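Local coordinates for protein dimethyladenosine transferase, putative (Plasmodium falciparum, PDB 2H1R) that probably transfers methyl groups from S-adenosyl-L-methionine to adenines of ribosomal RNA, the chain here holding most of this dimethylase, at residues V58-T69 with R83-V94. Residues are numbered along the deposited sequence; the frame is centred on the assembly and turned at random.
Sequences VKLLPLAKKVIT and RCLYEGYNNLEV
Asn91 reaches across to the connection leading from helix 57-60 into strand 66-70, where its amide ND2 donates two hydrogen bonds. One goes to Leu61 O (2.9 Å), which lies in the amide plane; the other goes to Lys65 O (3.2 Å), approached from above that carbonyl's plane. CG lies between the backbone N and the carbonyl carbon (chi1 55°), which turns the amide toward this connection, and the two bonds fix its rotation. Parallel strand pairing is made by backbone hydrogen bonds from Val67 N to Asn91 O, Glu93 N to Val67 O (2.8 Å) and Thr69 N to Glu93 O. Lys66 NZ forms a 2.7 Å salt bridge with Glu93 OE2; on the face carrying Ile68 and Glu93, Ile68 CG1 runs alongside the Glu93 chain. Apolar contacts centre on Leu61, whose CD1 touches Cys84 SG (3.4 Å) and CD2 meets Leu92 CB; its CB lies over one face of the Tyr89 ring in a CH-pi contact, and Pro62 CD approaches Tyr89 CE1 obliquely. A water bridges Val58 O and Tyr89 OH. Val58 CG1 packs over the Arg83 guanidinium (3.5 Å from NE), whose NE makes an in-plane salt bridge to Glu87 OE2, while NH1 bonds Asn55 OD1 and Thr53 O. Strand 66-70, its end near Asp71 and Gly50, which probably bind S-adenosyl-L-methionine, forms with helix 74-86 and sheet-edge strand 92-93 a right-handed beta-alpha-beta unit of the Rossmann-like methyltransferase fold, flanked by strand 45-49.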
ATOM      1  N   VAL A  58      -0.661 -14.256 -21.826  1.00 24.24           N
ATOM      2  CA  VAL A  58       0.021 -15.277 -22.606  1.00 25.27           C
ATOM      3  C   VAL A  58       1.530 -15.293 -22.338  1.00 25.33           C
ATOM      4  O   VAL A  58       2.202 -16.306 -22.571  1.00 25.76           O
ATOM      5  CB  VAL A  58      -0.324 -15.177 -24.125  1.00 25.68           C
ATOM      6  CG1 VAL A  58      -1.850 -15.333 -24.339  1.00 27.30           C
ATOM      7  CG2 VAL A  58       0.195 -13.876 -24.766  1.00 25.93           C
ATOM      8  N   LYS A  59       2.059 -14.182 -21.813  1.00 24.16           N
ATOM      9  CA  LYS A  59       3.482 -14.103 -21.515  1.00 24.03           C
ATOM     10  C   LYS A  59       3.776 -14.610 -20.119  1.00 22.38           C
ATOM     11  O   LYS A  59       4.918 -15.047 -19.840  1.00 22.33           O
ATOM     12  CB  LYS A  59       4.010 -12.661 -21.654  1.00 24.00           C
ATOM     13  CG  LYS A  59       4.070 -12.134 -23.087  1.00 26.95           C
ATOM     14  CD  LYS A  59       4.371 -10.637 -23.104  1.00 28.38           C
ATOM     15  CE  LYS A  59       5.814 -10.308 -22.716  1.00 32.42           C
ATOM     16  NZ  LYS A  59       6.750 -10.736 -23.795  1.00 36.54           N
ATOM     17  N   LEU A  60       2.777 -14.508 -19.240  1.00 20.51           N
ATOM     18  CA  LEU A  60       2.866 -14.998 -17.840  1.00 22.15           C
ATOM     19  C   LEU A  60       2.782 -16.529 -17.700  1.00 21.91           C
ATOM     20  O   LEU A  60       3.500 -17.129 -16.918  1.00 22.10           O
ATOM     21  CB  LEU A  60       1.748 -14.376 -16.979  1.00 21.46           C
ATOM     22  CG  LEU A  60       1.799 -12.848 -16.732  1.00 22.52           C
ATOM     23  CD1 LEU A  60       0.470 -12.425 -16.145  1.00 21.14           C
ATOM     24  CD2 LEU A  60       2.942 -12.477 -15.812  1.00 21.83           C
ATOM     25  N   LEU A  61       1.875 -17.118 -18.448  1.00 21.58           N
ATOM     26  CA  LEU A  61       1.547 -18.557 -18.364  1.00 22.15           C
ATOM     27  C   LEU A  61       2.722 -19.583 -18.515  1.00 22.88           C
ATOM     28  O   LEU A  61       2.791 -20.558 -17.761  1.00 23.55           O
ATOM     29  CB  LEU A  61       0.400 -18.856 -19.331  1.00 21.91           C
ATOM     30  CG  LEU A  61      -0.998 -18.348 -18.940  1.00 21.79           C
ATOM     31  CD1 LEU A  61      -1.918 -18.328 -20.111  1.00 22.43           C
ATOM     32  CD2 LEU A  61      -1.568 -19.227 -17.818  1.00 21.87           C
ATOM     33  N   PRO A  62       3.597 -19.403 -19.507  1.00 23.57           N
ATOM     34  CA  PRO A  62       4.794 -20.268 -19.604  1.00 24.24           C
ATOM     35  C   PRO A  62       5.828 -20.021 -18.496  1.00 24.69           C
ATOM     36  O   PRO A  62       6.711 -20.861 -18.292  1.00 24.18           O
ATOM     37  CB  PRO A  62       5.348 -19.941 -20.996  1.00 24.79           C
ATOM     38  CG  PRO A  62       4.858 -18.525 -21.247  1.00 24.51           C
ATOM     39  CD  PRO A  62       3.517 -18.451 -20.641  1.00 23.89           C
ATOM     40  N   LEU A  63       5.679 -18.913 -17.737  1.00 24.13           N
ATOM     41  CA  LEU A  63       6.600 -18.585 -16.647  1.00 24.51           C
ATOM     42  C   LEU A  63       6.138 -19.086 -15.304  1.00 23.85           C
ATOM     43  O   LEU A  63       6.937 -19.636 -14.535  1.00 25.64           O
ATOM     44  CB  LEU A  63       6.899 -17.070 -16.574  1.00 24.44           C
ATOM     45  CG  LEU A  63       7.459 -16.459 -17.841  1.00 25.27           C
ATOM     46  CD1 LEU A  63       7.496 -14.945 -17.672  1.00 28.71           C
ATOM     47  CD2 LEU A  63       8.856 -16.991 -18.195  1.00 28.56           C
ATOM     48  N   ALA A  64       4.851 -18.913 -15.031  1.00 23.34           N
ATOM     49  CA  ALA A  64       4.267 -19.137 -13.725  1.00 23.54           C
ATOM     50  C   ALA A  64       3.784 -20.566 -13.616  1.00 23.89           C
ATOM     51  O   ALA A  64       3.470 -21.192 -14.631  1.00 24.21           O
ATOM     52  CB  ALA A  64       3.050 -18.193 -13.534  1.00 22.61           C
ATOM     53  N   LYS A  65       3.661 -21.062 -12.389  1.00 24.59           N
ATOM     54  CA  LYS A  65       3.015 -22.374 -12.140  1.00 24.84           C
ATOM     55  C   LYS A  65       1.601 -22.347 -12.722  1.00 25.21           C
ATOM     56  O   LYS A  65       1.199 -23.190 -13.543  1.00 23.85           O
ATOM     57  CB  LYS A  65       2.981 -22.665 -10.638  1.00 24.86           C
ATOM     58  CG  LYS A  65       2.138 -23.891 -10.229  1.00 28.00           C
ATOM     59  CD  LYS A  65       2.703 -24.471  -8.924  1.00 32.37           C
ATOM     60  CE  LYS A  65       2.173 -23.781  -7.676  1.00 35.75           C
ATOM     61  NZ  LYS A  65       2.524 -24.602  -6.449  1.00 38.44           N
ATOM     62  N   LYS A  66       0.870 -21.309 -12.327  1.00 24.24           N
ATOM     63  CA  LYS A  66      -0.432 -21.020 -12.886  1.00 23.97           C
ATOM     64  C   LYS A  66      -0.776 -19.541 -12.698  1.00 23.59           C
ATOM     65  O   LYS A  66      -0.198 -18.851 -11.846  1.00 22.70           O
ATOM     66  CB  LYS A  66      -1.502 -21.872 -12.230  1.00 23.72           C
ATOM     67  CG  LYS A  66      -1.806 -21.539 -10.835  1.00 25.09           C
ATOM     68  CD  LYS A  66      -2.927 -22.454 -10.357  1.00 31.97           C
ATOM     69  CE  LYS A  66      -3.553 -21.913  -9.094  1.00 35.46           C
ATOM     70  NZ  LYS A  66      -4.752 -22.749  -8.699  1.00 39.13           N
ATOM     71  N   VAL A  67      -1.723 -19.088 -13.516  1.00 24.68           N
ATOM     72  CA  VAL A  67      -2.167 -17.685 -13.501  1.00 24.40           C
ATOM     73  C   VAL A  67      -3.652 -17.656 -13.156  1.00 25.53           C
ATOM     74  O   VAL A  67      -4.462 -18.424 -13.709  1.00 25.39           O
ATOM     75  CB  VAL A  67      -1.937 -16.971 -14.854  1.00 23.77           C
ATOM     76  CG1 VAL A  67      -2.558 -15.514 -14.820  1.00 23.52           C
ATOM     77  CG2 VAL A  67      -0.433 -16.965 -15.275  1.00 22.22           C
ATOM     78  N   ILE A  68      -4.005 -16.780 -12.222  1.00 26.12           N
ATOM     79  CA  ILE A  68      -5.410 -16.548 -11.883  1.00 28.63           C
ATOM     80  C   ILE A  68      -5.665 -15.120 -12.309  1.00 30.44           C
ATOM     81  O   ILE A  68      -4.889 -14.208 -11.987  1.00 28.64           O
ATOM     82  CB  ILE A  68      -5.692 -16.735 -10.384  1.00 28.67           C
ATOM     83  CG1 ILE A  68      -5.350 -18.178  -9.948  1.00 28.88           C
ATOM     84  CG2 ILE A  68      -7.167 -16.388 -10.064  1.00 30.60           C
ATOM     85  CD1 ILE A  68      -5.159 -18.351  -8.456  1.00 30.23           C
ATOM     86  N   THR A  69      -6.700 -14.935 -13.103  1.00 32.81           N
ATOM     87  CA  THR A  69      -6.981 -13.595 -13.577  1.00 36.55           C
ATOM     88  C   THR A  69      -8.365 -13.147 -13.120  1.00 38.67           C
ATOM     89  O   THR A  69      -9.285 -13.963 -13.007  1.00 39.22           O
ATOM     90  CB  THR A  69      -6.782 -13.482 -15.099  1.00 36.50           C
ATOM     91  OG1 THR A  69      -7.100 -12.155 -15.530  1.00 40.27           O
ATOM     92  CG2 THR A  69      -7.634 -14.460 -15.831  1.00 37.01           C
ATOM     93  N   ARG A  83      -7.997 -17.898 -26.253  1.00 32.76           N
ATOM     94  CA  ARG A  83      -6.678 -17.569 -26.749  1.00 32.62           C
ATOM     95  C   ARG A  83      -5.590 -18.408 -26.086  1.00 32.13           C
ATOM     96  O   ARG A  83      -4.731 -18.971 -26.763  1.00 32.54           O
ATOM     97  CB  ARG A  83      -6.379 -16.092 -26.511  1.00 31.93           C
ATOM     98  CG  ARG A  83      -5.034 -15.688 -27.038  1.00 32.60           C
ATOM     99  CD  ARG A  83      -4.697 -14.279 -26.673  1.00 30.71           C
ATOM    100  NE  ARG A  83      -3.382 -13.966 -27.202  1.00 32.49           N
ATOM    101  CZ  ARG A  83      -2.845 -12.766 -27.175  1.00 29.62           C
ATOM    102  NH1 ARG A  83      -3.514 -11.752 -26.644  1.00 30.04           N
ATOM    103  NH2 ARG A  83      -1.628 -12.595 -27.679  1.00 32.48           N
ATOM    104  N   CYS A  84      -5.623 -18.464 -24.761  1.00 31.92           N
ATOM    105  CA  CYS A  84      -4.592 -19.181 -24.005  1.00 32.39           C
ATOM    106  C   CYS A  84      -4.631 -20.699 -24.303  1.00 32.51           C
ATOM    107  O   CYS A  84      -3.589 -21.308 -24.534  1.00 32.66           O
ATOM    108  CB  CYS A  84      -4.736 -18.866 -22.520  1.00 31.74           C
ATOM    109  SG  CYS A  84      -4.370 -17.072 -22.166  1.00 33.99           S
ATOM    110  N   LEU A  85      -5.830 -21.274 -24.318  1.00 33.74           N
ATOM    111  CA  LEU A  85      -6.035 -22.679 -24.697  1.00 35.57           C
ATOM    112  C   LEU A  85      -5.435 -22.945 -26.069  1.00 36.10           C
ATOM    113  O   LEU A  85      -4.636 -23.869 -26.236  1.00 35.58           O
ATOM    114  CB  LEU A  85      -7.525 -23.034 -24.687  1.00 35.71           C
ATOM    115  CG  LEU A  85      -8.202 -23.256 -23.327  1.00 37.81           C
ATOM    116  CD1 LEU A  85      -9.717 -23.283 -23.439  1.00 39.01           C
ATOM    117  CD2 LEU A  85      -7.696 -24.562 -22.683  1.00 39.84           C
ATOM    118  N   TYR A  86      -5.785 -22.092 -27.034  1.00 37.09           N
ATOM    119  CA  TYR A  86      -5.269 -22.170 -28.407  1.00 37.78           C
ATOM    120  C   TYR A  86      -3.756 -22.188 -28.506  1.00 37.83           C
ATOM    121  O   TYR A  86      -3.176 -22.889 -29.377  1.00 37.51           O
ATOM    122  CB  TYR A  86      -5.800 -21.005 -29.255  1.00 39.84           C
ATOM    123  CG  TYR A  86      -5.423 -21.119 -30.715  1.00 41.62           C
ATOM    124  CD1 TYR A  86      -6.142 -21.956 -31.565  1.00 44.07           C
ATOM    125  CD2 TYR A  86      -4.338 -20.413 -31.239  1.00 43.54           C
ATOM    126  CE1 TYR A  86      -5.794 -22.085 -32.916  1.00 45.46           C
ATOM    127  CE2 TYR A  86      -3.982 -20.526 -32.591  1.00 45.07           C
ATOM    128  CZ  TYR A  86      -4.724 -21.367 -33.422  1.00 45.05           C
ATOM    129  OH  TYR A  86      -4.405 -21.493 -34.766  1.00 45.13           O
ATOM    130  N   GLU A  87      -3.100 -21.392 -27.665  1.00 36.38           N
ATOM    131  CA  GLU A  87      -1.646 -21.346 -27.697  1.00 36.64           C
ATOM    132  C   GLU A  87      -1.008 -22.471 -26.875  1.00 35.29           C
ATOM    133  O   GLU A  87       0.209 -22.543 -26.776  1.00 36.64           O
ATOM    134  CB  GLU A  87      -1.123 -19.966 -27.270  1.00 37.25           C
ATOM    135  CG  GLU A  87      -1.659 -18.841 -28.170  1.00 38.37           C
ATOM    136  CD  GLU A  87      -1.211 -17.450 -27.751  1.00 39.45           C
ATOM    137  OE1 GLU A  87      -0.153 -17.334 -27.081  1.00 42.26           O
ATOM    138  OE2 GLU A  87      -1.914 -16.464 -28.124  1.00 41.98           O
ATOM    139  N   GLY A  88      -1.832 -23.336 -26.297  1.00 34.17           N
ATOM    140  CA  GLY A  88      -1.341 -24.552 -25.595  1.00 32.93           C
ATOM    141  C   GLY A  88      -1.174 -24.425 -24.091  1.00 31.59           C
ATOM    142  O   GLY A  88      -0.464 -25.233 -23.481  1.00 31.52           O
ATOM    143  N   TYR A  89      -1.802 -23.409 -23.488  1.00 29.99           N
ATOM    144  CA  TYR A  89      -1.705 -23.185 -22.046  1.00 29.43           C
ATOM    145  C   TYR A  89      -2.976 -23.616 -21.360  1.00 29.20           C
ATOM    146  O   TYR A  89      -4.067 -23.072 -21.603  1.00 29.01           O
ATOM    147  CB  TYR A  89      -1.361 -21.721 -21.685  1.00 29.44           C
ATOM    148  CG  TYR A  89      -0.171 -21.160 -22.440  1.00 29.15           C
ATOM    149  CD1 TYR A  89       1.121 -21.636 -22.204  1.00 29.43           C
ATOM    150  CD2 TYR A  89      -0.328 -20.137 -23.367  1.00 28.74           C
ATOM    151  CE1 TYR A  89       2.212 -21.116 -22.894  1.00 29.48           C
ATOM    152  CE2 TYR A  89       0.755 -19.622 -24.054  1.00 28.48           C
ATOM    153  CZ  TYR A  89       2.016 -20.129 -23.830  1.00 29.67           C
ATOM    154  OH  TYR A  89       3.092 -19.614 -24.503  1.00 31.38           O
ATOM    155  N   ASN A  90      -2.835 -24.615 -20.500  1.00 28.17           N
ATOM    156  CA  ASN A  90      -3.965 -25.125 -19.768  1.00 28.27           C
ATOM    157  C   ASN A  90      -3.928 -24.674 -18.325  1.00 28.13           C
ATOM    158  O   ASN A  90      -4.782 -25.069 -17.528  1.00 28.01           O
ATOM    159  CB  ASN A  90      -3.985 -26.664 -19.840  1.00 29.60           C
ATOM    160  CG  ASN A  90      -4.371 -27.176 -21.206  1.00 33.08           C
ATOM    161  OD1 ASN A  90      -5.423 -26.830 -21.736  1.00 37.35           O
ATOM    162  ND2 ASN A  90      -3.546 -28.027 -21.765  1.00 36.33           N
ATOM    163  N   ASN A  91      -2.952 -23.834 -17.987  1.00 27.55           N
ATOM    164  CA  ASN A  91      -2.773 -23.415 -16.588  1.00 26.78           C
ATOM    165  C   ASN A  91      -3.341 -22.022 -16.272  1.00 27.53           C
ATOM    166  O   ASN A  91      -2.820 -21.324 -15.411  1.00 26.64           O
ATOM    167  CB  ASN A  91      -1.291 -23.504 -16.171  1.00 25.80           C
ATOM    168  CG  ASN A  91      -0.353 -22.708 -17.089  1.00 25.24           C
ATOM    169  OD1 ASN A  91      -0.570 -22.596 -18.292  1.00 27.10           O
ATOM    170  ND2 ASN A  91       0.711 -22.156 -16.503  1.00 21.44           N
ATOM    171  N   LEU A  92      -4.423 -21.644 -16.956  1.00 27.57           N
ATOM    172  CA  LEU A  92      -5.124 -20.387 -16.653  1.00 27.98           C
ATOM    173  C   LEU A  92      -6.443 -20.612 -15.921  1.00 29.79           C
ATOM    174  O   LEU A  92      -7.255 -21.449 -16.322  1.00 28.62           O
ATOM    175  CB  LEU A  92      -5.388 -19.585 -17.940  1.00 28.08           C
ATOM    176  CG  LEU A  92      -6.126 -18.248 -17.815  1.00 27.11           C
ATOM    177  CD1 LEU A  92      -5.291 -17.164 -17.106  1.00 24.77           C
ATOM    178  CD2 LEU A  92      -6.549 -17.803 -19.228  1.00 27.81           C
ATOM    179  N   GLU A  93      -6.651 -19.835 -14.856  1.00 31.69           N
ATOM    180  CA  GLU A  93      -7.833 -19.915 -14.020  1.00 35.36           C
ATOM    181  C   GLU A  93      -8.463 -18.531 -13.981  1.00 36.21           C
ATOM    182  O   GLU A  93      -7.751 -17.518 -13.998  1.00 34.77           O
ATOM    183  CB  GLU A  93      -7.387 -20.305 -12.608  1.00 35.48           C
ATOM    184  CG  GLU A  93      -8.443 -20.860 -11.690  1.00 38.48           C
ATOM    185  CD  GLU A  93      -7.911 -21.005 -10.269  1.00 39.51           C
ATOM    186  OE1 GLU A  93      -8.465 -20.337  -9.358  1.00 45.51           O
ATOM    187  OE2 GLU A  93      -6.909 -21.752 -10.071  1.00 44.12           O
ATOM    188  N   VAL A  94      -9.796 -18.494 -13.945  1.00 37.62           N
ATOM    189  CA  VAL A  94     -10.547 -17.264 -13.708  1.00 39.08           C
ATOM    190  C   VAL A  94     -11.490 -17.421 -12.501  1.00 39.86           C
ATOM    191  O   VAL A  94     -11.344 -16.716 -11.477  1.00 40.68           O
ATOM    192  CB  VAL A  94     -11.332 -16.789 -14.972  1.00 39.19           C
ATOM    193  CG1 VAL A  94     -12.049 -15.471 -14.678  1.00 39.15           C
ATOM    194  CG2 VAL A  94     -10.378 -16.604 -16.153  1.00 39.65           C
TER
HETATM  195  O   HOH W   1       3.705 -17.046 -24.585  1.00 39.80           O